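Long-range contacts in alpha,alpha-trehalose-phosphate synthase (UDP-forming) (Burkholderia multivorans, PDB 5UOF), which belongs to glycosyltransferase family 20, whose members share the two-domain GT-B fold: residues A232-D240 with R446-F457; T368-K379 with E404-Y414. All blocks are in the same frame, centred on the assembly; numbering follows the deposited sequence. Where two conformers were deposited one is given.

Interaction 1. Residues A232-D240 with R446-F457; sequences AYPIGVYPD and RANDLSVWRDTF. With EDO (1,2-ethanediol), chain G; EDO (1,2-ethanediol), chain Q.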
loop_
_atom_site.group_PDB
_atom_site.type_symbol
_atom_site.label_atom_id
_atom_site.label_comp_id
_atom_site.label_asym_id
_atom_site.label_seq_id
_atom_site.Cartn_x
_atom_site.Cartn_y
_atom_site.Cartn_z
ATOM N N ALA A 232 10.987 10.783 15.408
ATOM C CA ALA A 232 10.152 11.649 14.587
ATOM C C ALA A 232 10.449 13.103 14.925
ATOM O O ALA A 232 10.551 13.463 16.106
ATOM C CB ALA A 232 8.663 11.362 14.811
ATOM N N TYR A 233 10.610 13.923 13.886
ATOM C CA TYR A 233 10.874 15.363 14.002
ATOM C C TYR A 233 9.948 16.066 13.019
ATOM O O TYR A 233 10.378 16.445 11.923
ATOM C CB TYR A 233 12.334 15.713 13.679
ATOM C CG TYR A 233 13.407 14.878 14.353
ATOM C CD1 TYR A 233 13.736 13.616 13.879
ATOM C CD2 TYR A 233 14.132 15.373 15.433
ATOM C CE1 TYR A 233 14.726 12.855 14.485
ATOM C CE2 TYR A 233 15.132 14.629 16.043
ATOM C CZ TYR A 233 15.426 13.368 15.558
ATOM O OH TYR A 233 16.405 12.613 16.148
ATOM N N PRO A 234 8.658 16.191 13.339
ATOM C CA PRO A 234 7.717 16.816 12.390
ATOM C C PRO A 234 8.115 18.254 12.070
ATOM O O PRO A 234 8.354 19.059 12.967
ATOM C CB PRO A 234 6.374 16.752 13.130
ATOM C CG PRO A 234 6.710 16.497 14.576
ATOM C CD PRO A 234 7.979 15.680 14.541
ATOM N N ILE A 235 8.186 18.570 10.779
ATOM C CA ILE A 235 8.618 19.895 10.334
ATOM C C ILE A 235 7.469 20.882 10.489
ATOM O O ILE A 235 6.361 20.650 9.984
ATOM C CB ILE A 235 9.102 19.851 8.875
ATOM C CG1 ILE A 235 10.364 18.999 8.749
ATOM C CG2 ILE A 235 9.370 21.268 8.353
ATOM C CD1 ILE A 235 10.989 19.029 7.348
ATOM N N GLY A 236 7.738 22.007 11.152
ATOM C CA GLY A 236 6.755 23.044 11.333
ATOM C C GLY A 236 7.065 24.292 10.532
ATOM O O GLY A 236 7.852 24.278 9.574
ATOM N N VAL A 237 6.438 25.396 10.935
ATOM C CA VAL A 237 6.590 26.683 10.266
ATOM C C VAL A 237 6.852 27.736 11.333
ATOM O O VAL A 237 7.016 27.406 12.512
ATOM C CB VAL A 237 5.344 27.043 9.436
ATOM C CG1 VAL A 237 5.084 25.975 8.378
ATOM C CG2 VAL A 237 4.126 27.208 10.351
ATOM N N TYR A 238 6.915 29.007 10.938
ATOM C CA TYR A 238 6.939 30.101 11.908
ATOM C C TYR A 238 5.599 30.816 11.824
ATOM O O TYR A 238 5.427 31.735 11.013
ATOM C CB TYR A 238 8.099 31.069 11.649
ATOM C CG TYR A 238 9.459 30.483 11.977
ATOM C CD1 TYR A 238 9.790 30.138 13.281
ATOM C CD2 TYR A 238 10.420 30.311 10.990
ATOM C CE1 TYR A 238 11.042 29.616 13.595
ATOM C CE2 TYR A 238 11.667 29.790 11.293
ATOM C CZ TYR A 238 11.975 29.446 12.597
ATOM O OH TYR A 238 13.223 28.934 12.915
ATOM N N PRO A 239 4.610 30.414 12.627
ATOM C CA PRO A 239 3.239 30.874 12.366
ATOM C C PRO A 239 3.049 32.365 12.559
ATOM O O PRO A 239 2.286 32.975 11.801
ATOM C CB PRO A 239 2.394 30.047 13.353
ATOM C CG PRO A 239 3.352 29.603 14.407
ATOM C CD PRO A 239 4.681 29.447 13.733
ATOM N N ASP A 240 3.724 32.976 13.542
ATOM C CA ASP A 240 3.573 34.416 13.734
ATOM C C ASP A 240 4.161 35.188 12.556
ATOM O O ASP A 240 3.605 36.210 12.134
ATOM C CB ASP A 240 4.222 34.845 15.051
ATOM C CG ASP A 240 3.579 34.180 16.271
ATOM O OD1 ASP A 240 2.442 33.671 16.163
ATOM O OD2 ASP A 240 4.214 34.182 17.349
ATOM N N ARG A 446 2.538 26.680 17.300
ATOM C CA ARG A 446 3.478 27.481 18.075
ATOM C C ARG A 446 4.365 26.622 18.963
ATOM O O ARG A 446 5.481 27.038 19.300
ATOM C CB ARG A 446 2.722 28.501 18.915
ATOM C CG ARG A 446 2.168 29.661 18.102
ATOM C CD ARG A 446 1.380 30.608 19.001
ATOM N NE ARG A 446 1.049 31.848 18.315
ATOM C CZ ARG A 446 -0.022 32.592 18.588
ATOM N NH1 ARG A 446 -0.883 32.215 19.528
ATOM N NH2 ARG A 446 -0.236 33.711 17.908
ATOM N N ALA A 447 3.887 25.449 19.369
ATOM C CA ALA A 447 4.658 24.564 20.233
ATOM C C ALA A 447 5.598 23.661 19.454
ATOM O O ALA A 447 6.463 23.023 20.059
ATOM C CB ALA A 447 3.732 23.706 21.093
ATOM N N ASN A 448 5.441 23.588 18.137
ATOM C CA ASN A 448 6.349 22.838 17.276
ATOM C C ASN A 448 6.669 23.700 16.056
ATOM O O ASN A 448 6.400 23.334 14.912
ATOM C CB ASN A 448 5.745 21.497 16.857
ATOM C CG ASN A 448 6.664 20.721 15.954
ATOM O OD1 ASN A 448 7.883 20.794 16.111
ATOM N ND2 ASN A 448 6.100 20.012 14.970
ATOM N N ASP A 449 7.236 24.880 16.299
ATOM C CA ASP A 449 7.600 25.716 15.166
ATOM C C ASP A 449 8.892 25.187 14.535
ATOM O O ASP A 449 9.506 24.236 15.022
ATOM C CB ASP A 449 7.671 27.201 15.572
ATOM C CG ASP A 449 8.914 27.582 16.390
ATOM O OD1 ASP A 449 9.917 26.857 16.433
ATOM O OD2 ASP A 449 8.884 28.672 16.999
ATOM N N LEU A 450 9.269 25.783 13.404
ATOM C CA LEU A 450 10.356 25.231 12.598
ATOM C C LEU A 450 11.657 25.102 13.389
ATOM O O LEU A 450 12.490 24.236 13.076
ATOM C CB LEU A 450 10.562 26.101 11.357
ATOM C CG LEU A 450 11.633 25.692 10.341
ATOM C CD1 LEU A 450 11.445 24.231 9.910
ATOM C CD2 LEU A 450 11.539 26.601 9.115
ATOM N N SER A 451 11.856 25.941 14.416
ATOM C CA SER A 451 13.084 25.833 15.192
ATOM C C SER A 451 13.145 24.538 15.993
ATOM O O SER A 451 14.245 24.083 16.327
ATOM C CB SER A 451 13.236 27.034 16.133
ATOM O OG SER A 451 12.408 26.897 17.271
ATOM N N VAL A 452 11.998 23.923 16.298
ATOM C CA VAL A 452 12.013 22.665 17.039
ATOM C C VAL A 452 12.645 21.560 16.195
ATOM O O VAL A 452 13.500 20.813 16.675
ATOM C CB VAL A 452 10.594 22.296 17.509
ATOM C CG1 VAL A 452 10.602 20.955 18.252
ATOM C CG2 VAL A 452 10.044 23.418 18.407
ATOM N N TRP A 453 12.246 21.456 14.926
ATOM C CA TRP A 453 12.874 20.500 14.011
ATOM C C TRP A 453 14.380 20.693 13.968
ATOM O O TRP A 453 15.157 19.755 14.186
ATOM C CB TRP A 453 12.270 20.674 12.616
ATOM C CG TRP A 453 12.859 19.850 11.510
ATOM C CD1 TRP A 453 12.653 18.518 11.271
ATOM C CD2 TRP A 453 13.685 20.325 10.437
ATOM N NE1 TRP A 453 13.332 18.130 10.136
ATOM C CE2 TRP A 453 13.949 19.225 9.593
ATOM C CE3 TRP A 453 14.222 21.575 10.106
ATOM C CZ2 TRP A 453 14.736 19.334 8.453
ATOM C CZ3 TRP A 453 14.996 21.682 8.970
ATOM C CH2 TRP A 453 15.253 20.567 8.158
ATOM N N ARG A 454 14.807 21.921 13.694
ATOM C CA ARG A 454 16.226 22.206 13.570
ATOM C C ARG A 454 16.965 21.907 14.870
ATOM O O ARG A 454 17.978 21.191 14.880
ATOM C CB ARG A 454 16.403 23.666 13.164
ATOM C CG ARG A 454 17.803 24.168 13.353
ATOM C CD ARG A 454 17.959 25.578 12.806
ATOM N NE ARG A 454 17.282 26.584 13.612
ATOM C CZ ARG A 454 16.193 27.242 13.229
ATOM N NH1 ARG A 454 15.637 27.002 12.046
ATOM N NH2 ARG A 454 15.658 28.144 14.034
ATOM N N ASP A 455 16.467 22.446 15.982
ATOM C CA ASP A 455 17.203 22.385 17.241
ATOM C C ASP A 455 17.263 20.968 17.794
ATOM O O ASP A 455 18.309 20.548 18.309
ATOM C CB ASP A 455 16.570 23.319 18.268
ATOM C CG ASP A 455 16.829 24.781 17.965
ATOM O OD1 ASP A 455 17.791 25.085 17.224
ATOM O OD2 ASP A 455 16.065 25.623 18.474
ATOM N N THR A 456 16.159 20.212 17.713
ATOM C CA THR A 456 16.162 18.867 18.283
ATOM C C THR A 456 16.993 17.911 17.436
ATOM O O THR A 456 17.688 17.042 17.972
ATOM C CB THR A 456 14.729 18.354 18.445
ATOM O OG1 THR A 456 14.072 18.362 17.179
ATOM C CG2 THR A 456 13.954 19.258 19.404
ATOM N N PHE A 457 16.948 18.061 16.107
ATOM C CA PHE A 457 17.752 17.169 15.279
ATOM C C PHE A 457 19.236 17.448 15.484
ATOM O O PHE A 457 20.029 16.521 15.688
ATOM C CB PHE A 457 17.376 17.292 13.800
ATOM C CG PHE A 457 17.872 16.138 12.966
ATOM C CD1 PHE A 457 19.197 16.066 12.563
ATOM C CD2 PHE A 457 17.017 15.109 12.609
ATOM C CE1 PHE A 457 19.661 14.993 11.812
ATOM C CE2 PHE A 457 17.465 14.035 11.857
ATOM C CZ PHE A 457 18.796 13.971 11.455
HETATM C C1 EDO G . 9.848 26.662 20.180
HETATM O O1 EDO G . 9.771 27.926 19.504
HETATM C C2 EDO G . 8.461 26.024 20.261
HETATM O O2 EDO G . 7.889 25.897 18.948
HETATM C C1 EDO Q . 21.432 24.828 17.048
HETATM O O1 EDO Q . 20.338 24.320 17.821
HETATM C C2 EDO Q . 20.944 25.258 15.673
HETATM O O2 EDO Q . 20.497 26.624 15.680
HETATM O O HOH W 1 9.393 21.914 13.550
HETATM O O HOH W 2 9.695 18.933 15.349
HETATM O O HOH W 3 4.547 25.208 13.178
#
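G236 and L450 come within 4.4 Å between CA atoms, and next to them L450 N donates to V237 O (2.9 Å), where the chain leaving strand 226-232 meets the break between helices 431-447 and 450-472. In this GT-B protein the 232-240 linker passes from the N-terminal sheet toward the second Rossmann-like domain, and residues 446-457 run antiparallel to it. G236 presses its CA on N448 O, a position with little space for a side chain. D449 is the N-cap of helix 450-472, its OD1 accepting from S451 N.

W453 and Y233 make the apolar end. I235 CG1 lies 3.5 Å from the centroid of the W453 five-membered ring and 16° off its normal, a CH-pi contact, while Y233 O sits at that indole's edge. With CG anti to the carbonyl carbon, the Y233 ring offers a face to the edge of F457, centroids 4.9 Å apart and planes at 56°; its hydroxyl bonds to D460. Y238 receives L450 CB over a face.

N448 ND2 donates to P234 O at 3.2 Å from above the carbonyl plane, and also to E404. Water 1 accepts from G236 N and W453 N, so it bridges the two backbones inside the contact.

At the D240 end, R446 forms a salt bridge with D240, side-on, NE and NH2 both reaching OD1 with that oxygen in the guanidinium plane. Beside Y238, well away from R446, R454 bends at chi3, and its NH2 donates to Y238 OH at 2.8 Å, 8° out of the guanidinium plane.

Interaction 2. Residues T368-K379 with E404-Y414; sequences TPLRDGMNLVAK and ELTGALLVNPY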
loop_
_atom_site.group_PDB
_atom_site.type_symbol
_atom_site.label_atom_id
_atom_site.label_comp_id
_atom_site.label_asym_id
_atom_site.label_seq_id
_atom_site.Cartn_x
_atom_site.Cartn_y
_atom_site.Cartn_z
ATOM N N THR A 368 -6.302 18.028 1.010
ATOM C CA THR A 368 -6.672 16.623 1.201
ATOM C C THR A 368 -5.903 15.701 0.256
ATOM O O THR A 368 -6.501 14.926 -0.501
ATOM C CB THR A 368 -8.183 16.457 1.048
ATOM O OG1 THR A 368 -8.587 16.857 -0.266
ATOM C CG2 THR A 368 -8.938 17.319 2.092
ATOM N N PRO A 369 -4.565 15.712 0.322
ATOM C CA PRO A 369 -3.786 14.775 -0.498
ATOM C C PRO A 369 -4.068 13.338 -0.105
ATOM O O PRO A 369 -4.408 13.048 1.043
ATOM C CB PRO A 369 -2.328 15.140 -0.177
ATOM C CG PRO A 369 -2.398 15.716 1.233
ATOM C CD PRO A 369 -3.705 16.502 1.222
ATOM N N LEU A 370 -3.881 12.428 -1.069
ATOM C CA LEU A 370 -4.047 11.006 -0.777
ATOM C C LEU A 370 -2.981 10.506 0.184
ATOM O O LEU A 370 -3.230 9.569 0.949
ATOM C CB LEU A 370 -3.999 10.185 -2.066
ATOM C CG LEU A 370 -4.986 10.656 -3.129
ATOM C CD1 LEU A 370 -4.921 9.733 -4.351
ATOM C CD2 LEU A 370 -6.408 10.741 -2.551
ATOM N N ARG A 371 -1.796 11.121 0.155
ATOM C CA ARG A 371 -0.689 10.739 1.018
ATOM C C ARG A 371 0.339 11.862 0.986
ATOM O O ARG A 371 0.672 12.367 -0.092
ATOM C CB ARG A 371 -0.094 9.405 0.543
ATOM C CG ARG A 371 1.067 8.871 1.362
ATOM C CD ARG A 371 0.706 8.665 2.819
ATOM N NE ARG A 371 -0.193 7.530 3.026
ATOM C CZ ARG A 371 -0.288 6.872 4.179
ATOM N NH1 ARG A 371 0.478 7.225 5.205
ATOM N NH2 ARG A 371 -1.119 5.839 4.291
ATOM N N ASP A 372 0.831 12.258 2.166
ATOM C CA ASP A 372 1.776 13.368 2.258
ATOM C C ASP A 372 2.607 13.201 3.524
ATOM O O ASP A 372 2.059 12.956 4.602
ATOM C CB ASP A 372 1.013 14.702 2.273
ATOM C CG ASP A 372 1.891 15.905 1.930
ATOM O OD1 ASP A 372 3.033 15.997 2.441
ATOM O OD2 ASP A 372 1.417 16.778 1.171
ATOM N N GLY A 373 3.927 13.318 3.394
ATOM C CA GLY A 373 4.777 13.187 4.569
ATOM C C GLY A 373 4.412 14.159 5.676
ATOM O O GLY A 373 4.552 13.842 6.863
ATOM N N MET A 374 3.977 15.363 5.308
ATOM C CA MET A 374 3.625 16.365 6.307
ATOM C C MET A 374 2.523 17.260 5.760
ATOM O O MET A 374 1.379 17.173 6.211
ATOM C CB MET A 374 4.874 17.173 6.716
ATOM C CG MET A 374 4.608 18.298 7.731
ATOM S SD MET A 374 3.756 17.716 9.219
ATOM C CE MET A 374 4.874 16.437 9.814
ATOM N N ASN A 375 2.873 18.076 4.758
ATOM C CA ASN A 375 2.062 19.088 4.082
ATOM C C ASN A 375 2.162 20.416 4.817
ATOM O O ASN A 375 1.429 20.677 5.780
ATOM C CB ASN A 375 0.593 18.694 3.908
ATOM C CG ASN A 375 -0.088 19.559 2.880
ATOM O OD1 ASN A 375 -0.290 20.747 3.113
ATOM N ND2 ASN A 375 -0.391 18.992 1.719
ATOM N N LEU A 376 3.071 21.271 4.350
ATOM C CA LEU A 376 3.245 22.577 4.971
ATOM C C LEU A 376 2.176 23.577 4.547
ATOM O O LEU A 376 1.926 24.541 5.280
ATOM C CB LEU A 376 4.645 23.119 4.656
ATOM C CG LEU A 376 5.785 22.244 5.205
ATOM C CD1 LEU A 376 7.135 22.736 4.707
ATOM C CD2 LEU A 376 5.763 22.194 6.732
ATOM N N VAL A 377 1.520 23.366 3.404
ATOM C CA VAL A 377 0.402 24.241 3.047
ATOM C C VAL A 377 -0.670 24.209 4.131
ATOM O O VAL A 377 -1.234 25.248 4.481
ATOM C CB VAL A 377 -0.163 23.870 1.660
ATOM C CG1 VAL A 377 -1.561 24.445 1.464
ATOM C CG2 VAL A 377 0.778 24.372 0.567
ATOM N N ALA A 378 -0.949 23.029 4.706
ATOM C CA ALA A 378 -1.939 22.972 5.785
ATOM C C ALA A 378 -1.534 23.860 6.962
ATOM O O ALA A 378 -2.366 24.582 7.522
ATOM C CB ALA A 378 -2.143 21.526 6.243
ATOM N N LYS A 379 -0.249 23.843 7.333
ATOM C CA LYS A 379 0.200 24.646 8.464
ATOM C C LYS A 379 0.218 26.126 8.104
ATOM O O LYS A 379 -0.173 26.978 8.920
ATOM C CB LYS A 379 1.586 24.166 8.922
ATOM C CG LYS A 379 1.583 22.684 9.361
ATOM C CD LYS A 379 2.867 22.282 10.062
ATOM C CE LYS A 379 2.734 20.870 10.691
ATOM N NZ LYS A 379 3.970 20.450 11.444
ATOM N N GLU A 404 -1.002 16.481 14.117
ATOM C CA GLU A 404 -0.856 17.693 14.920
ATOM C C GLU A 404 -2.065 18.605 14.853
ATOM O O GLU A 404 -2.491 19.143 15.884
ATOM C CB GLU A 404 0.378 18.483 14.461
ATOM C CG GLU A 404 1.700 17.776 14.691
ATOM C CD GLU A 404 2.875 18.521 14.074
ATOM O OE1 GLU A 404 3.209 18.259 12.893
ATOM O OE2 GLU A 404 3.454 19.382 14.778
ATOM N N LEU A 405 -2.622 18.799 13.660
ATOM C CA LEU A 405 -3.693 19.773 13.449
ATOM C C LEU A 405 -5.042 19.142 13.788
ATOM O O LEU A 405 -5.899 18.901 12.937
ATOM C CB LEU A 405 -3.644 20.304 12.022
ATOM C CG LEU A 405 -2.310 20.993 11.668
ATOM C CD1 LEU A 405 -2.315 21.494 10.230
ATOM C CD2 LEU A 405 -1.982 22.139 12.640
ATOM N N THR A 406 -5.217 18.889 15.087
ATOM C CA THR A 406 -6.408 18.197 15.561
ATOM C C THR A 406 -7.665 19.047 15.447
ATOM O O THR A 406 -8.770 18.502 15.573
ATOM C CB THR A 406 -6.205 17.754 17.011
ATOM O OG1 THR A 406 -5.855 18.886 17.814
ATOM C CG2 THR A 406 -5.084 16.706 17.090
ATOM N N GLY A 407 -7.528 20.352 15.204
ATOM C CA GLY A 407 -8.681 21.207 14.975
ATOM C C GLY A 407 -9.164 21.231 13.540
ATOM O O GLY A 407 -10.194 21.842 13.248
ATOM N N ALA A 408 -8.431 20.606 12.621
ATOM C CA ALA A 408 -8.931 20.472 11.261
ATOM C C ALA A 408 -10.146 19.560 11.232
ATOM O O ALA A 408 -10.337 18.721 12.113
ATOM C CB ALA A 408 -7.853 19.896 10.335
ATOM N N LEU A 409 -10.987 19.762 10.220
ATOM C CA LEU A 409 -11.969 18.752 9.834
ATOM C C LEU A 409 -11.190 17.703 9.063
ATOM O O LEU A 409 -10.801 17.929 7.916
ATOM C CB LEU A 409 -13.089 19.361 8.995
ATOM C CG LEU A 409 -14.085 20.291 9.700
ATOM C CD1 LEU A 409 -15.153 20.775 8.713
ATOM C CD2 LEU A 409 -14.766 19.582 10.893
ATOM N N LEU A 410 -10.936 16.559 9.702
ATOM C CA LEU A 410 -10.153 15.491 9.085
ATOM C C LEU A 410 -11.046 14.624 8.215
ATOM O O LEU A 410 -12.135 14.223 8.640
ATOM C CB LEU A 410 -9.489 14.629 10.154
ATOM C CG LEU A 410 -8.514 15.419 11.024
ATOM C CD1 LEU A 410 -8.198 14.658 12.304
ATOM C CD2 LEU A 410 -7.236 15.727 10.229
ATOM N N VAL A 411 -10.574 14.303 7.008
ATOM C CA VAL A 411 -11.375 13.511 6.081
ATOM C C VAL A 411 -10.521 12.437 5.417
ATOM O O VAL A 411 -9.290 12.523 5.341
ATOM C CB VAL A 411 -12.046 14.377 4.996
ATOM C CG1 VAL A 411 -12.994 15.376 5.639
ATOM C CG2 VAL A 411 -10.992 15.097 4.165
ATOM N N ASN A 412 -11.207 11.424 4.924
ATOM C CA ASN A 412 -10.590 10.408 4.094
ATOM C C ASN A 412 -10.848 10.791 2.644
ATOM O O ASN A 412 -12.006 10.754 2.203
ATOM C CB ASN A 412 -11.188 9.034 4.414
ATOM C CG ASN A 412 -10.493 7.898 3.671
ATOM O OD1 ASN A 412 -10.030 8.075 2.553
ATOM N ND2 ASN A 412 -10.445 6.716 4.289
ATOM N N PRO A 413 -9.828 11.168 1.870
ATOM C CA PRO A 413 -10.080 11.667 0.507
ATOM C C PRO A 413 -10.593 10.607 -0.454
ATOM O O PRO A 413 -11.069 10.969 -1.542
ATOM C CB PRO A 413 -8.712 12.210 0.068
ATOM C CG PRO A 413 -7.720 11.438 0.884
ATOM C CD PRO A 413 -8.395 11.156 2.209
ATOM N N TYR A 414 -10.546 9.324 -0.087
ATOM C CA TYR A 414 -11.186 8.277 -0.870
ATOM C C TYR A 414 -12.688 8.217 -0.648
ATOM O O TYR A 414 -13.363 7.399 -1.273
ATOM C CB TYR A 414 -10.566 6.926 -0.541
ATOM C CG TYR A 414 -9.113 6.886 -0.944
ATOM C CD1 TYR A 414 -8.748 6.563 -2.246
ATOM C CD2 TYR A 414 -8.112 7.209 -0.038
ATOM C CE1 TYR A 414 -7.425 6.530 -2.631
ATOM C CE2 TYR A 414 -6.765 7.179 -0.418
ATOM C CZ TYR A 414 -6.438 6.845 -1.713
ATOM O OH TYR A 414 -5.126 6.799 -2.111
HETATM O O HOH W 4 4.278 22.384 13.452
#
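L370 and Y414 cross at about a right angle, the leucine laid over one face of the phenol ring. Its CD2 stands 4.3 Å from the Y414 centroid and 22° off the normal, a CH-pi contact displaced toward the rim, while CB and CD1 approach the hydroxyl oxygen. The same CD2 also meets P413 CG at 3.7 Å, so one methyl fills the angle between proline and tyrosine. N412 OD1 accepts from Y414 N in an Asx turn, which ties down the backbone carrying the ring; L175 of the second subunit packs on this tyrosine. Beside them, T368 CG2 touches V411 CG2 obliquely.

At the other end, K379 and E404 also cross at about a right angle and form a salt bridge. The lysine chain is extended beyond CG, and in the conformer given its NZ reaches E404 OE1 at 2.7 Å, on the syn side but 34° out of the carboxylate plane. This buried ammonium has further acceptors in water 4 and I235 O, so its charge is probably well compensated. M374, bent at chi2 and chi3, brings SD to 3.8 Å from E404 OE1 of the same conformer. L405 CD1 packs on A378 CB at 4.0 Å.

Between these ends, D372 OD1 accepts from M374 N in a second Asx turn, and N375 caps helix 376-384 through OD1 to A378 N, in the carbonyl plane. Residues 368-375 and 412-414 follow the C-terminal ends of parallel strands 364-367 and 409-411, while E404-A408 lead into the latter, a layout characteristic of the Rossmann-like C-terminal domain of a GT-B fold.

The centres of the two interactions lie about 17 Å apart, and along the chain interaction 2 is nested inside the loop closed by interaction 1: 232-240 comes first, then 368-379, 404-414 and finally 446-457. They meet directly. N448 ND2 is 2.7 Å from E404 OE2 and I235 O is 2.8 Å from K379 NZ, both probable hydrogen bonds, so the K379-E404 pair touches both segments of interaction 1. Interaction 2 belongs to the six-stranded parallel sheet, whereas interaction 1 starts from strand 226-232 of the ten-stranded sheet. The linker and the turn before helix 450-472 thus meet the second domain through these bonds and some apolar packing.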